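Side-chain contact in putative enoyl-CoA hydratase/isomerase (PDB 3RSI), which probably acts as a hydro-lyase of lipid metabolism in the crotonase-like enoyl-CoA hydratase/isomerase family: residues D229-A232 with I233-R236. Sequence-based numbering, arbitrary orientation.
Sequences DARA and IEAR
Arg231 and Glu234 meet on one side of helix 227-242 through a backbone carbonyl and a water rather than through their charges. Arg231 O accepts the N-H of Ala235 at 2.9 Å, a somewhat bent bond (N-H...O 153°) whose donor lies tilted from the carbonyl plane. The same oxygen accepts a second hydrogen bond, from water 1, 2.8 Å from Arg231 O, and that water donates its other hydrogen to Glu234 OE1 at 2.6 Å. A single solvent molecule thus joins a main-chain acceptor to a carboxylate one turn on. Glu234 reaches it with CG anti to its backbone N (chi1 -178°) and an extended chain, its CB resting 3.5 Å from Arg231 O. Its carboxylate is buried but well supplied with donors: OE2 accepts the backbone N-H of Val152 of a second subunit, while weaker bonds come from Met151 N to OE2 and from Gly149 N to OE1, both on that subunit. Arg231 holds its guanidinium apart, NE lying 6.4 Å from Glu234 OE1 and forming a long, weak ion pair with Glu227.

The carbonyls of Asp229, Ala230 and Ala232 follow the same i to i+4 pattern as that of Arg231. The bond from Glu234 N to Ala230 O is nearly straight at 174°; Ile233 N donates to Asp229 O, and Arg236 N to Ala232 O. On the flank facing helix 209-222, Ile233 lays CG1 3.6 Å from Asp229 O and also packs on Arg221, as does Arg236, while Ala230 touches Ser222. The segment exemplifies an alpha-helix whose repeating backbone bonds are supplemented by a water-bridged carbonyl and a buried glutamate, here placed at a subunit interface in the C-terminal helical region of a crotonase-fold protein.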
ATOM      1  N   ASP B 229      15.551   8.663  -8.627  1.00 18.48           N
ATOM      2  CA  ASP B 229      16.572   8.231  -7.672  1.00 17.99           C
ATOM      3  C   ASP B 229      16.414   6.731  -7.346  1.00 17.18           C
ATOM      4  O   ASP B 229      17.400   5.993  -7.266  1.00 15.94           O
ATOM      5  CB  ASP B 229      16.489   9.012  -6.348  1.00 18.01           C
ATOM      6  CG  ASP B 229      16.711  10.536  -6.515  1.00 20.33           C
ATOM      7  OD1 ASP B 229      17.198  10.970  -7.569  1.00 20.61           O
ATOM      8  OD2 ASP B 229      16.398  11.296  -5.566  1.00 20.72           O
ATOM      9  N   ALA B 230      15.165   6.301  -7.152  1.00 16.04           N
ATOM     10  CA  ALA B 230      14.874   4.910  -6.801  1.00 15.32           C
ATOM     11  C   ALA B 230      15.347   4.013  -7.930  1.00 15.26           C
ATOM     12  O   ALA B 230      15.989   3.011  -7.693  1.00 14.03           O
ATOM     13  CB  ALA B 230      13.378   4.713  -6.527  1.00 14.56           C
ATOM     14  N   ARG B 231      15.056   4.390  -9.170  1.00 15.59           N
ATOM     15  CA  ARG B 231      15.522   3.585 -10.309  1.00 15.79           C
ATOM     16  C   ARG B 231      17.047   3.528 -10.437  1.00 15.55           C
ATOM     17  O   ARG B 231      17.580   2.504 -10.874  1.00 14.45           O
ATOM     18  CB  ARG B 231      14.896   4.039 -11.616  1.00 16.40           C
ATOM     19  CG  ARG B 231      13.477   3.517 -11.798  1.00 17.71           C
ATOM     20  CD  ARG B 231      12.966   3.821 -13.173  1.00 21.01           C
ATOM     21  NE  ARG B 231      12.660   5.229 -13.343  1.00 23.17           N
ATOM     22  CZ  ARG B 231      13.323   6.081 -14.123  1.00 24.84           C
ATOM     23  NH1 ARG B 231      14.368   5.696 -14.844  1.00 22.83           N
ATOM     24  NH2 ARG B 231      12.915   7.346 -14.188  1.00 24.41           N
ATOM     25  N   ALA B 232      17.740   4.609 -10.071  1.00 15.27           N
ATOM     26  CA  ALA B 232      19.214   4.581 -10.028  1.00 15.96           C
ATOM     27  C   ALA B 232      19.744   3.532  -9.034  1.00 15.94           C
ATOM     28  O   ALA B 232      20.674   2.793  -9.352  1.00 15.05           O
ATOM     29  CB  ALA B 232      19.792   5.965  -9.685  1.00 16.59           C
ATOM     30  N   ILE B 233      19.135   3.478  -7.844  1.00 15.56           N
ATOM     31  CA  ILE B 233      19.461   2.472  -6.807  1.00 15.78           C
ATOM     32  C   ILE B 233      19.244   1.054  -7.371  1.00 15.83           C
ATOM     33  O   ILE B 233      20.134   0.194  -7.312  1.00 15.78           O
ATOM     34  CB  ILE B 233      18.609   2.698  -5.517  1.00 15.34           C
ATOM     35  CG1 ILE B 233      19.046   3.981  -4.808  1.00 16.93           C
ATOM     36  CG2 ILE B 233      18.697   1.513  -4.572  1.00 14.70           C
ATOM     37  CD1 ILE B 233      18.102   4.438  -3.667  1.00 16.83           C
ATOM     38  N   GLU B 234      18.075   0.839  -7.962  1.00 15.76           N
ATOM     39  CA  GLU B 234      17.754  -0.421  -8.633  1.00 15.90           C
ATOM     40  C   GLU B 234      18.810  -0.823  -9.691  1.00 15.75           C
ATOM     41  O   GLU B 234      19.250  -1.970  -9.734  1.00 15.59           O
ATOM     42  CB  GLU B 234      16.373  -0.313  -9.281  1.00 15.79           C
ATOM     43  CG  GLU B 234      15.896  -1.598  -9.990  1.00 15.48           C
ATOM     44  CD  GLU B 234      14.491  -1.443 -10.533  1.00 17.10           C
ATOM     45  OE1 GLU B 234      14.308  -0.647 -11.489  1.00 16.33           O
ATOM     46  OE2 GLU B 234      13.566  -2.076  -9.970  1.00 16.81           O
ATOM     47  N   ALA B 235      19.211   0.122 -10.537  1.00 16.27           N
ATOM     48  CA  ALA B 235      20.183  -0.161 -11.613  1.00 16.60           C
ATOM     49  C   ALA B 235      21.546  -0.561 -11.046  1.00 16.86           C
ATOM     50  O   ALA B 235      22.194  -1.482 -11.556  1.00 16.67           O
ATOM     51  CB  ALA B 235      20.334   1.038 -12.536  1.00 16.58           C
ATOM     52  N   ARG B 236      21.961   0.115  -9.982  1.00 16.95           N
ATOM     53  CA  ARG B 236      23.264  -0.132  -9.361  1.00 17.99           C
ATOM     54  C   ARG B 236      23.362  -1.572  -8.863  1.00 16.62           C
ATOM     55  O   ARG B 236      24.428  -2.207  -8.940  1.00 17.11           O
ATOM     56  CB  ARG B 236      23.505   0.845  -8.200  1.00 19.11           C
ATOM     57  CG  ARG B 236      24.713   0.528  -7.310  1.00 23.70           C
ATOM     58  CD  ARG B 236      24.844   1.484  -6.103  1.00 29.45           C
ATOM     59  NE  ARG B 236      24.106   1.027  -4.907  1.00 32.11           N
ATOM     60  CZ  ARG B 236      23.179   1.736  -4.251  1.00 34.59           C
ATOM     61  NH1 ARG B 236      22.847   2.970  -4.635  1.00 33.82           N
ATOM     62  NH2 ARG B 236      22.583   1.211  -3.180  1.00 36.46           N
TER
HETATM   63  O   HOH W   1      16.257   0.698 -12.576  1.00 10.22           O